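PDB 2PC6: probable acetolactate synthase isozyme III (Small subunit), which probably serves as the regulatory small subunit of a larger enzyme, its chain folded into two ACT-like domains that pair with a second copy. Local coordinates for residues A[114-117]-A[122-125]; A[108-113]-A[130-135]; A[23-26]-A[31-34]; A[79-84]-A[159-164]. All blocks are in the same frame, centred on the assembly; numbering follows the deposited sequence.

Contact 1 of 4, residues A[114-117]-A[122-125]; sequences IIDV and YTIE
Two backbone hydrogen bonds tie Ile115 and Asp116 to the single residue Thr123. Ile115 N gives its hydrogen to Thr123 O at 2.8 Å, almost in line with the carbonyl (173° at the oxygen). Thr123 N gives its own to Asp116 O at 2.9 Å, here from a donor tilted 25° out of the carbonyl plane. Ile114 faces Ile124 and Val117 faces Tyr122 on the flanking non-hydrogen-bonded pairs, so the strand 113-118 holds one residue more: a beta bulge at Ile115 and Asp116.

The apolar contacts lie on the face bearing Ile114, Val117, Tyr122 and Ile124. Ile114 CD1 sits 3.9 Å above the centre of the Tyr122 ring, a CH-pi contact only 6° off the normal. Its CG2, anti to the backbone N, meets Tyr122 CD1 at 3.9 Å. Val117 runs alongside the ring and touches its edge, CG2 to CE1 at 4.0 Å.

Polar groups gather on the other face. A water donates to Asp116 OD2 at 2.6 Å and accepts from Thr123 OG1 at 2.7 Å, bridging side chains whose CB atoms also pack together. Asp116 is further held by Gly159 and Arg158 of the second subunit, and Glu125 by Arg86 of that subunit.

In this ACT-type antiparallel sheet strand 113-118 is outermost within the chain, and strand 121-128 bonds onward to strand 83-94. Tyr122 and Ile114 pack against helix 98-109 (Arg100, Met103, Lys104), and the Asp116 face meets the second subunit.

Contact 2 of 4, residues A[108-113]-A[130-135]; sequences DIFRGN and RSKLDG
Phe110, just past the end of helix 98-109, carries most of this contact and meets both Lys132 and Gly135. Its CB points at helix 130-139, and the ring comes obliquely against that helix's backbone, CE2 3.4 Å from Lys132 O and CZ 3.5 Å from Gly135 C, where it meets bare main chain. The carbonyl of Phe110 is gripped too: Lys132 NZ donates to Phe110 O at 2.7 Å, approaching from 32° out of the carbonyl plane. To get there the lysine chain bends at chi2 and chi3, and it runs antiparallel to the phenyl, CG lying 4.1 Å from Phe110 CD2. The same NZ also donates to Thr127 O, so one ammonium group joins the end of one helix to the strand leading into the other.

In ACT-like folds of this kind two helices pack side by side on one face of the sheet, and here the contact joins the C-terminal end of the first to the first turns of the second. Phe110 extends the pairing with an edge-to-face stack on Phe136.

Arg111 follows with positive phi (55°), the C-prime residue of a Schellman motif whose Arg111 N reaches back to Asp108 O at 3.0 Å. Its CB passes 4.1 Å from Lys132 NZ, while the guanidinium turns off from helix 130-139. Gly112 completes the turn, and at Asn113 the chain enters the strand whose backbone bonds to Glu125.

Contact 3 of 4, residues A[23-26]-A[31-34]; sequences GLFS and NIES
The CA atoms of Phe25 and Asn31, 7.0 Å apart, are the closest CA pair between a late turn of helix 17-28 and the loop that runs on from it toward strand 34-39. Phe25 points its CB at this loop, and with CG anti to the carbonyl carbon (chi1 -77°) it offers one ring face to Ile32. The long branch of the isoleucine lies over that face: CG1 is 4.0 Å from the ring centroid, a CH-pi contact 28° off the normal, and reaches CD2 of the Phe25 ring at 3.5 Å. CD1 covers the base of the ring, 3.7 Å from Phe25 CG, toward the rim rather than the centre. The two side chains cross at about a right angle. Asn31 contributes its backbone carbonyl, Asn31 O being 3.7 Å from Phe25 CD2.

This is the first alpha-to-beta connection of the N-terminal ACT-like fold. Phe25 is buried against Leu50 of the sheet, Ile62 of helix 56-68 and Ala15 of the second subunit. Asn31 O and OD1 find their partners on strand 45-54, in Thr52 OG1 and Asn53 N, and what passes between helix and loop is mainly dispersion and burial of apolar surface.

Contact 4 of 4, residues A[79-84]-A[159-164]; sequences SSEGYV and GERVLK
Glu81 lays its side chain over the flat guanidinium of Arg161, with CG modelled above one face toward the rim. The overlap occurs at the junction of the two ACT-like halves: Glu81 belongs to the link between strand 72-77, which ends the first four-stranded sheet, and strand 83-94, which opens the second, while Arg161 lies in the tail after the last strand, 145-157.

As modelled, the planes of carboxylate and guanidinium are only 19° apart, so the groups are stacked rather than joined edge to edge. Glu81 CG is placed 3.0 Å from Arg161 NH2, too tight for such a pair, and the details of the stack are therefore uncertain. Glu81 OE2 lies 3.8 Å from Arg161 NH2, a long salt bridge in which the oxygen stands well out of the guanidinium plane; the attraction is one of charges, with none of the arginine's hydrogens aimed at the carboxylate. Both residues are exposed, and solvent probably weakens it further.

Arg161 is extended through chi2 and then turns at chi3 (-26°), an unusual and equally uncertain bend that swings its head across the glutamate. Glu81 in turn bends at chi2 (63°).

Around this surface pair the two segments are fixed by other means. Gly82 and Val84 bond through the backbone to Arg158 and Leu156, Leu163 packs on strands 3-12 and 72-77 of the first sheet, and Glu160 forms a salt bridge with Arg94 of the second subunit.

Glu81 OE1 is modelled 3.2 Å from Ser80 O, a close pair of acceptors that is doubtful in detail.

Overall arrangement
Along the chain contact 3 comes first, in the N-terminal ACT-like half; contact 4 then spans the entire C-terminal half, within which contact 2 encloses contact 1. Contact 1 lies on the hairpin 113-128, and contact 2 joins the helices 98-109 and 130-139 that flank it in the chain. Their centres are about 14 Å apart, and they touch where Glu125 N lies 2.7 Å from Asn113 O, a probable hydrogen bond. Contact 3 lies across the chain's centre, about 31 Å from contact 1 between centres. Contact 4 sits at the junction of the two sheets. Within one chain the centres of contacts 1 and 4 are about 33 Å apart, yet Asp116 of one subunit bonds Gly159 of the other, so the dimer brings them together.

Contact 1 of 4, residues A[114-117]-A[122-125]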
loop_
_atom_site.group_PDB
_atom_site.type_symbol
_atom_site.label_atom_id
_atom_site.label_comp_id
_atom_site.label_asym_id
_atom_site.label_seq_id
_atom_site.Cartn_x
_atom_site.Cartn_y
_atom_site.Cartn_z
ATOM N N ILE A 114 -16.147 -7.145 7.197
ATOM C CA ILE A 114 -16.691 -7.452 5.919
ATOM C C ILE A 114 -17.180 -6.158 5.281
ATOM O O ILE A 114 -17.959 -5.414 5.893
ATOM C CB ILE A 114 -17.755 -8.539 6.041
ATOM C CG1 ILE A 114 -17.051 -9.819 6.513
ATOM C CG2 ILE A 114 -18.461 -8.711 4.725
ATOM C CD1 ILE A 114 -17.961 -10.902 7.098
ATOM N N ILE A 115 -16.675 -5.865 4.085
ATOM C CA ILE A 115 -17.063 -4.622 3.436
ATOM C C ILE A 115 -17.768 -4.776 2.084
ATOM O O ILE A 115 -17.991 -3.791 1.417
ATOM C CB ILE A 115 -15.876 -3.680 3.285
ATOM C CG1 ILE A 115 -14.778 -4.357 2.445
ATOM C CG2 ILE A 115 -15.394 -3.263 4.659
ATOM C CD1 ILE A 115 -13.729 -3.419 1.840
ATOM N N ASP A 116 -18.101 -6.008 1.697
ATOM C CA ASP A 116 -18.827 -6.295 0.482
ATOM C C ASP A 116 -19.485 -7.612 0.708
ATOM O O ASP A 116 -18.861 -8.552 1.185
ATOM C CB ASP A 116 -17.910 -6.431 -0.744
ATOM C CG ASP A 116 -18.686 -6.424 -2.071
ATOM O OD1 ASP A 116 -19.907 -6.055 -2.070
ATOM O OD2 ASP A 116 -18.093 -6.764 -3.128
ATOM N N VAL A 117 -20.754 -7.720 0.381
ATOM C CA VAL A 117 -21.387 -8.983 0.694
ATOM C C VAL A 117 -22.461 -9.363 -0.278
ATOM O O VAL A 117 -23.290 -8.516 -0.603
ATOM C CB VAL A 117 -21.883 -9.055 2.179
ATOM C CG1 VAL A 117 -22.356 -7.722 2.662
ATOM C CG2 VAL A 117 -22.963 -10.115 2.343
ATOM N N TYR A 122 -17.940 -12.908 0.468
ATOM C CA TYR A 122 -17.610 -11.800 1.346
ATOM C C TYR A 122 -16.331 -11.161 0.853
ATOM O O TYR A 122 -15.413 -11.879 0.385
ATOM C CB TYR A 122 -17.305 -12.303 2.740
ATOM C CG TYR A 122 -18.444 -12.838 3.578
ATOM C CD1 TYR A 122 -19.703 -12.254 3.557
ATOM C CD2 TYR A 122 -18.219 -13.887 4.462
ATOM C CE1 TYR A 122 -20.689 -12.709 4.376
ATOM C CE2 TYR A 122 -19.193 -14.353 5.266
ATOM C CZ TYR A 122 -20.428 -13.768 5.219
ATOM O OH TYR A 122 -21.403 -14.237 6.041
ATOM N N THR A 123 -16.224 -9.839 0.994
ATOM C CA THR A 123 -14.923 -9.238 0.901
ATOM C C THR A 123 -14.534 -8.757 2.266
ATOM O O THR A 123 -15.246 -7.946 2.851
ATOM C CB THR A 123 -14.862 -8.137 -0.106
ATOM O OG1 THR A 123 -15.097 -8.715 -1.374
ATOM C CG2 THR A 123 -13.456 -7.547 -0.166
ATOM N N ILE A 124 -13.419 -9.283 2.780
ATOM C CA ILE A 124 -12.954 -8.989 4.159
ATOM C C ILE A 124 -11.779 -8.023 4.192
ATOM O O ILE A 124 -10.823 -8.194 3.458
ATOM C CB ILE A 124 -12.567 -10.300 4.887
ATOM C CG1 ILE A 124 -13.775 -11.264 4.879
ATOM C CG2 ILE A 124 -12.143 -10.013 6.317
ATOM C CD1 ILE A 124 -13.484 -12.706 5.310
ATOM N N GLU A 125 -11.853 -7.012 5.057
ATOM C CA GLU A 125 -10.785 -6.047 5.198
ATOM C C GLU A 125 -9.985 -6.337 6.467
ATOM O O GLU A 125 -10.555 -6.415 7.553
ATOM C CB GLU A 125 -11.405 -4.685 5.288
ATOM C CG GLU A 125 -10.428 -3.548 5.409
ATOM C CD GLU A 125 -11.024 -2.398 6.217
ATOM O OE1 GLU A 125 -12.012 -1.708 5.800
ATOM O OE2 GLU A 125 -10.489 -2.187 7.324
HETATM O O HOH W 1 -15.517 -6.765 -3.209
#

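Contact 2 of 4, residues A[108-113]-A[130-135]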
loop_
_atom_site.group_PDB
_atom_site.type_symbol
_atom_site.label_atom_id
_atom_site.label_comp_id
_atom_site.label_asym_id
_atom_site.label_seq_id
_atom_site.Cartn_x
_atom_site.Cartn_y
_atom_site.Cartn_z
ATOM N N ASP A 108 -14.015 -12.138 12.495
ATOM C CA ASP A 108 -14.078 -11.586 13.864
ATOM C C ASP A 108 -12.815 -11.884 14.654
ATOM O O ASP A 108 -12.314 -11.054 15.385
ATOM C CB ASP A 108 -15.296 -12.102 14.674
ATOM C CG ASP A 108 -16.668 -11.693 14.062
ATOM O OD1 ASP A 108 -16.759 -10.681 13.331
ATOM O OD2 ASP A 108 -17.683 -12.405 14.338
ATOM N N ILE A 109 -12.294 -13.082 14.501
ATOM C CA ILE A 109 -11.111 -13.477 15.269
ATOM C C ILE A 109 -9.919 -12.550 14.957
ATOM O O ILE A 109 -9.218 -12.114 15.860
ATOM C CB ILE A 109 -10.758 -14.956 15.002
ATOM C CG1 ILE A 109 -11.755 -15.853 15.722
ATOM C CG2 ILE A 109 -9.320 -15.259 15.436
ATOM C CD1 ILE A 109 -11.861 -17.250 15.136
ATOM N N PHE A 110 -9.717 -12.247 13.674
ATOM C CA PHE A 110 -8.631 -11.376 13.226
ATOM C C PHE A 110 -9.040 -9.923 13.230
ATOM O O PHE A 110 -8.318 -9.080 12.743
ATOM C CB PHE A 110 -8.204 -11.809 11.839
ATOM C CG PHE A 110 -7.323 -13.034 11.848
ATOM C CD1 PHE A 110 -7.874 -14.305 11.869
ATOM C CD2 PHE A 110 -5.945 -12.900 11.875
ATOM C CE1 PHE A 110 -7.040 -15.451 11.878
ATOM C CE2 PHE A 110 -5.086 -14.024 11.918
ATOM C CZ PHE A 110 -5.616 -15.294 11.913
ATOM N N ARG A 111 -10.210 -9.621 13.788
ATOM C CA ARG A 111 -10.676 -8.234 13.858
ATOM C C ARG A 111 -10.714 -7.568 12.504
ATOM O O ARG A 111 -10.397 -6.404 12.430
ATOM C CB ARG A 111 -9.790 -7.380 14.753
ATOM C CG ARG A 111 -9.502 -7.947 16.134
ATOM C CD ARG A 111 -10.764 -8.073 16.999
ATOM N NE ARG A 111 -10.471 -8.744 18.277
ATOM C CZ ARG A 111 -10.050 -8.132 19.391
ATOM N NH1 ARG A 111 -9.886 -6.809 19.420
ATOM N NH2 ARG A 111 -9.796 -8.859 20.483
ATOM N N GLY A 112 -11.098 -8.285 11.454
ATOM C CA GLY A 112 -11.304 -7.656 10.167
ATOM C C GLY A 112 -12.746 -7.203 9.974
ATOM O O GLY A 112 -13.588 -7.345 10.866
ATOM N N ASN A 113 -13.075 -6.627 8.822
ATOM C CA ASN A 113 -14.459 -6.227 8.657
ATOM C C ASN A 113 -14.926 -6.649 7.278
ATOM O O ASN A 113 -14.184 -6.542 6.295
ATOM C CB ASN A 113 -14.585 -4.742 8.822
ATOM C CG ASN A 113 -14.293 -4.298 10.236
ATOM O OD1 ASN A 113 -15.206 -4.213 11.061
ATOM N ND2 ASN A 113 -13.023 -4.031 10.542
ATOM N N ARG A 130 2.659 -7.885 9.362
ATOM C CA ARG A 130 2.896 -8.991 8.442
ATOM C C ARG A 130 2.355 -10.317 8.999
ATOM O O ARG A 130 1.620 -11.033 8.315
ATOM C CB ARG A 130 4.406 -9.130 8.167
ATOM C CG ARG A 130 4.817 -10.200 7.094
ATOM C CD ARG A 130 6.360 -10.427 7.032
ATOM N N SER A 131 2.695 -10.640 10.237
ATOM C CA SER A 131 2.369 -11.973 10.719
ATOM C C SER A 131 0.894 -12.165 10.943
ATOM O O SER A 131 0.391 -13.254 10.708
ATOM C CB SER A 131 3.206 -12.426 11.940
ATOM O OG SER A 131 3.072 -11.538 13.008
ATOM N N LYS A 132 0.198 -11.119 11.358
ATOM C CA LYS A 132 -1.231 -11.211 11.521
ATOM C C LYS A 132 -1.876 -11.535 10.177
ATOM O O LYS A 132 -2.742 -12.404 10.111
ATOM C CB LYS A 132 -1.807 -9.907 12.078
ATOM C CG LYS A 132 -3.080 -10.091 12.873
ATOM C CD LYS A 132 -4.202 -9.145 12.384
ATOM C CE LYS A 132 -5.117 -8.613 13.537
ATOM N NZ LYS A 132 -6.117 -7.539 13.038
ATOM N N LEU A 133 -1.461 -10.842 9.118
ATOM C CA LEU A 133 -2.107 -11.007 7.808
ATOM C C LEU A 133 -1.730 -12.338 7.241
ATOM O O LEU A 133 -2.579 -13.017 6.660
ATOM C CB LEU A 133 -1.716 -9.918 6.806
ATOM C CG LEU A 133 -2.468 -8.563 6.783
ATOM C CD1 LEU A 133 -2.793 -8.002 8.144
ATOM C CD2 LEU A 133 -1.721 -7.498 5.933
ATOM N N ASP A 134 -0.466 -12.719 7.429
ATOM C CA ASP A 134 -0.042 -14.053 7.056
ATOM C C ASP A 134 -0.801 -15.146 7.844
ATOM O O ASP A 134 -1.104 -16.208 7.285
ATOM C CB ASP A 134 1.485 -14.225 7.175
ATOM C CG ASP A 134 2.259 -13.402 6.152
ATOM O OD1 ASP A 134 1.696 -12.580 5.426
ATOM O OD2 ASP A 134 3.452 -13.556 6.045
ATOM N N GLY A 135 -1.124 -14.892 9.114
ATOM C CA GLY A 135 -1.832 -15.869 9.950
ATOM C C GLY A 135 -3.266 -16.070 9.483
ATOM O O GLY A 135 -3.806 -17.205 9.493
#

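Contact 3 of 4, residues A[23-26]-A[31-34]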
loop_
_atom_site.group_PDB
_atom_site.type_symbol
_atom_site.label_atom_id
_atom_site.label_comp_id
_atom_site.label_asym_id
_atom_site.label_seq_id
_atom_site.Cartn_x
_atom_site.Cartn_y
_atom_site.Cartn_z
ATOM N N GLY A 23 13.581 0.410 -11.813
ATOM C CA GLY A 23 14.549 -0.015 -12.810
ATOM C C GLY A 23 15.879 -0.451 -12.197
ATOM O O GLY A 23 16.483 -1.458 -12.588
ATOM N N LEU A 24 16.340 0.312 -11.220
ATOM C CA LEU A 24 17.560 -0.009 -10.478
ATOM C C LEU A 24 17.522 -1.453 -9.894
ATOM O O LEU A 24 18.472 -2.200 -10.072
ATOM C CB LEU A 24 17.780 1.057 -9.396
ATOM C CG LEU A 24 18.990 0.989 -8.464
ATOM C CD1 LEU A 24 19.246 2.359 -7.847
ATOM C CD2 LEU A 24 18.758 -0.044 -7.369
ATOM N N PHE A 25 16.427 -1.840 -9.240
ATOM C CA PHE A 25 16.238 -3.232 -8.792
ATOM C C PHE A 25 16.295 -4.249 -9.935
ATOM O O PHE A 25 17.090 -5.217 -9.913
ATOM C CB PHE A 25 14.926 -3.384 -8.030
ATOM C CG PHE A 25 14.989 -2.850 -6.619
ATOM C CD1 PHE A 25 14.872 -1.476 -6.365
ATOM C CD2 PHE A 25 15.184 -3.731 -5.529
ATOM C CE1 PHE A 25 14.956 -0.988 -5.074
ATOM C CE2 PHE A 25 15.268 -3.247 -4.217
ATOM C CZ PHE A 25 15.152 -1.883 -3.988
ATOM N N SER A 26 15.464 -3.997 -10.942
ATOM C CA SER A 26 15.319 -4.865 -12.084
ATOM C C SER A 26 16.641 -5.105 -12.772
ATOM O O SER A 26 16.985 -6.258 -13.064
ATOM C CB SER A 26 14.371 -4.243 -13.075
ATOM O OG SER A 26 14.482 -4.949 -14.277
ATOM N N ASN A 31 15.333 -8.367 -5.439
ATOM C CA ASN A 31 13.982 -8.742 -5.101
ATOM C C ASN A 31 13.261 -7.521 -4.557
ATOM O O ASN A 31 13.815 -6.737 -3.796
ATOM C CB ASN A 31 13.979 -9.980 -4.136
ATOM C CG ASN A 31 12.931 -9.891 -3.017
ATOM O OD1 ASN A 31 12.965 -8.974 -2.193
ATOM N ND2 ASN A 31 12.021 -10.884 -2.944
ATOM N N ILE A 32 12.031 -7.353 -4.996
ATOM C CA ILE A 32 11.120 -6.433 -4.366
ATOM C C ILE A 32 9.969 -7.289 -3.882
ATOM O O ILE A 32 9.223 -7.857 -4.670
ATOM C CB ILE A 32 10.589 -5.348 -5.354
ATOM C CG1 ILE A 32 11.720 -4.405 -5.737
ATOM C CG2 ILE A 32 9.461 -4.548 -4.699
ATOM C CD1 ILE A 32 11.316 -3.245 -6.604
ATOM N N GLU A 33 9.819 -7.423 -2.585
ATOM C CA GLU A 33 8.743 -8.278 -2.154
ATOM C C GLU A 33 7.445 -7.514 -2.325
ATOM O O GLU A 33 6.478 -8.026 -2.895
ATOM C CB GLU A 33 8.921 -8.743 -0.727
ATOM C CG GLU A 33 8.187 -10.031 -0.511
ATOM C CD GLU A 33 8.075 -10.407 0.938
ATOM O OE1 GLU A 33 8.584 -9.658 1.808
ATOM O OE2 GLU A 33 7.467 -11.464 1.219
ATOM N N SER A 34 7.460 -6.269 -1.849
ATOM C CA SER A 34 6.277 -5.424 -1.822
ATOM C C SER A 34 6.692 -3.937 -1.814
ATOM O O SER A 34 7.788 -3.589 -1.386
ATOM C CB SER A 34 5.428 -5.759 -0.593
ATOM O OG SER A 34 5.872 -5.025 0.531
#

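Contact 4 of 4, residues A[79-84]-A[159-164]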
loop_
_atom_site.group_PDB
_atom_site.type_symbol
_atom_site.label_atom_id
_atom_site.label_comp_id
_atom_site.label_asym_id
_atom_site.label_seq_id
_atom_site.Cartn_x
_atom_site.Cartn_y
_atom_site.Cartn_z
ATOM N N SER A 79 14.382 -1.266 9.411
ATOM C CA SER A 79 14.497 -2.490 10.224
ATOM C C SER A 79 15.637 -2.439 11.224
ATOM O O SER A 79 15.668 -3.247 12.155
ATOM C CB SER A 79 14.731 -3.718 9.340
ATOM O OG SER A 79 13.750 -3.895 8.335
ATOM N N SER A 80 16.590 -1.526 11.016
ATOM C CA SER A 80 17.738 -1.392 11.903
ATOM C C SER A 80 17.480 -0.528 13.113
ATOM O O SER A 80 18.392 -0.227 13.860
ATOM C CB SER A 80 19.002 -0.924 11.171
ATOM O OG SER A 80 18.731 0.020 10.147
ATOM N N GLU A 81 16.234 -0.151 13.347
ATOM C CA GLU A 81 15.931 0.619 14.546
ATOM C C GLU A 81 14.507 0.236 15.004
ATOM O O GLU A 81 13.890 -0.595 14.356
ATOM C CB GLU A 81 16.100 2.107 14.216
ATOM C CG GLU A 81 16.730 2.948 15.285
ATOM C CD GLU A 81 18.150 2.558 15.627
ATOM O OE1 GLU A 81 19.041 2.745 14.776
ATOM O OE2 GLU A 81 18.378 2.080 16.769
ATOM N N GLY A 82 14.007 0.775 16.121
ATOM C CA GLY A 82 12.616 0.510 16.505
ATOM C C GLY A 82 11.670 1.054 15.410
ATOM O O GLY A 82 11.934 2.104 14.824
ATOM N N TYR A 83 10.598 0.334 15.090
ATOM C CA TYR A 83 9.651 0.804 14.062
ATOM C C TYR A 83 8.274 0.207 14.276
ATOM O O TYR A 83 8.081 -0.721 15.082
ATOM C CB TYR A 83 10.161 0.475 12.655
ATOM C CG TYR A 83 10.210 -0.999 12.406
ATOM C CD1 TYR A 83 9.122 -1.653 11.826
ATOM C CD2 TYR A 83 11.323 -1.754 12.781
ATOM C CE1 TYR A 83 9.144 -2.996 11.610
ATOM C CE2 TYR A 83 11.364 -3.113 12.577
ATOM C CZ TYR A 83 10.268 -3.728 11.984
ATOM O OH TYR A 83 10.251 -5.088 11.782
ATOM N N VAL A 84 7.295 0.753 13.584
ATOM C CA VAL A 84 6.008 0.128 13.582
ATOM C C VAL A 84 5.616 -0.110 12.162
ATOM O O VAL A 84 5.866 0.721 11.309
ATOM C CB VAL A 84 4.959 0.986 14.246
ATOM C CG1 VAL A 84 5.234 1.047 15.678
ATOM C CG2 VAL A 84 4.978 2.376 13.675
ATOM N N GLY A 159 9.032 6.502 18.054
ATOM C CA GLY A 159 9.474 7.625 18.841
ATOM C C GLY A 159 9.782 8.814 17.987
ATOM O O GLY A 159 9.202 8.986 16.920
ATOM N N GLU A 160 10.694 9.634 18.480
ATOM C CA GLU A 160 11.072 10.874 17.839
ATOM C C GLU A 160 11.761 10.705 16.476
ATOM O O GLU A 160 11.785 11.658 15.694
ATOM C CB GLU A 160 11.979 11.735 18.761
ATOM C CG GLU A 160 11.275 12.364 20.014
ATOM C CD GLU A 160 10.050 13.280 19.691
ATOM O OE1 GLU A 160 10.014 13.931 18.618
ATOM O OE2 GLU A 160 9.117 13.349 20.528
ATOM N N ARG A 161 12.335 9.540 16.174
ATOM C CA ARG A 161 13.045 9.419 14.885
ATOM C C ARG A 161 12.091 9.678 13.686
ATOM O O ARG A 161 11.031 9.032 13.544
ATOM C CB ARG A 161 13.777 8.083 14.771
ATOM C CG ARG A 161 14.676 7.953 13.539
ATOM C CD ARG A 161 15.398 6.584 13.489
ATOM N NE ARG A 161 15.548 6.054 14.847
ATOM C CZ ARG A 161 16.678 6.002 15.556
ATOM N NH1 ARG A 161 17.849 6.421 15.047
ATOM N NH2 ARG A 161 16.627 5.500 16.800
ATOM N N VAL A 162 12.446 10.649 12.849
ATOM C CA VAL A 162 11.684 10.899 11.639
ATOM C C VAL A 162 12.588 10.877 10.409
ATOM O O VAL A 162 13.777 11.205 10.487
ATOM C CB VAL A 162 10.784 12.166 11.746
ATOM C CG1 VAL A 162 9.933 12.113 13.016
ATOM C CG2 VAL A 162 11.608 13.402 11.774
ATOM N N LEU A 163 12.049 10.441 9.271
ATOM C CA LEU A 163 12.871 10.296 8.067
ATOM C C LEU A 163 13.363 11.633 7.507
ATOM O O LEU A 163 14.527 11.746 7.148
ATOM C CB LEU A 163 12.143 9.475 7.007
ATOM C CG LEU A 163 12.885 9.175 5.696
ATOM C CD1 LEU A 163 14.165 8.373 5.914
ATOM C CD2 LEU A 163 11.955 8.436 4.772
ATOM N N LYS A 164 12.511 12.649 7.465
ATOM C CA LYS A 164 12.886 13.923 6.832
ATOM C C LYS A 164 14.055 14.671 7.513
ATOM O O LYS A 164 14.670 15.545 6.896
ATOM C CB LYS A 164 11.663 14.856 6.631
ATOM C CG LYS A 164 10.872 15.231 7.907
ATOM C CD LYS A 164 10.168 16.567 7.730
ATOM C CE LYS A 164 8.781 16.625 8.377
ATOM N NZ LYS A 164 7.781 15.740 7.692
#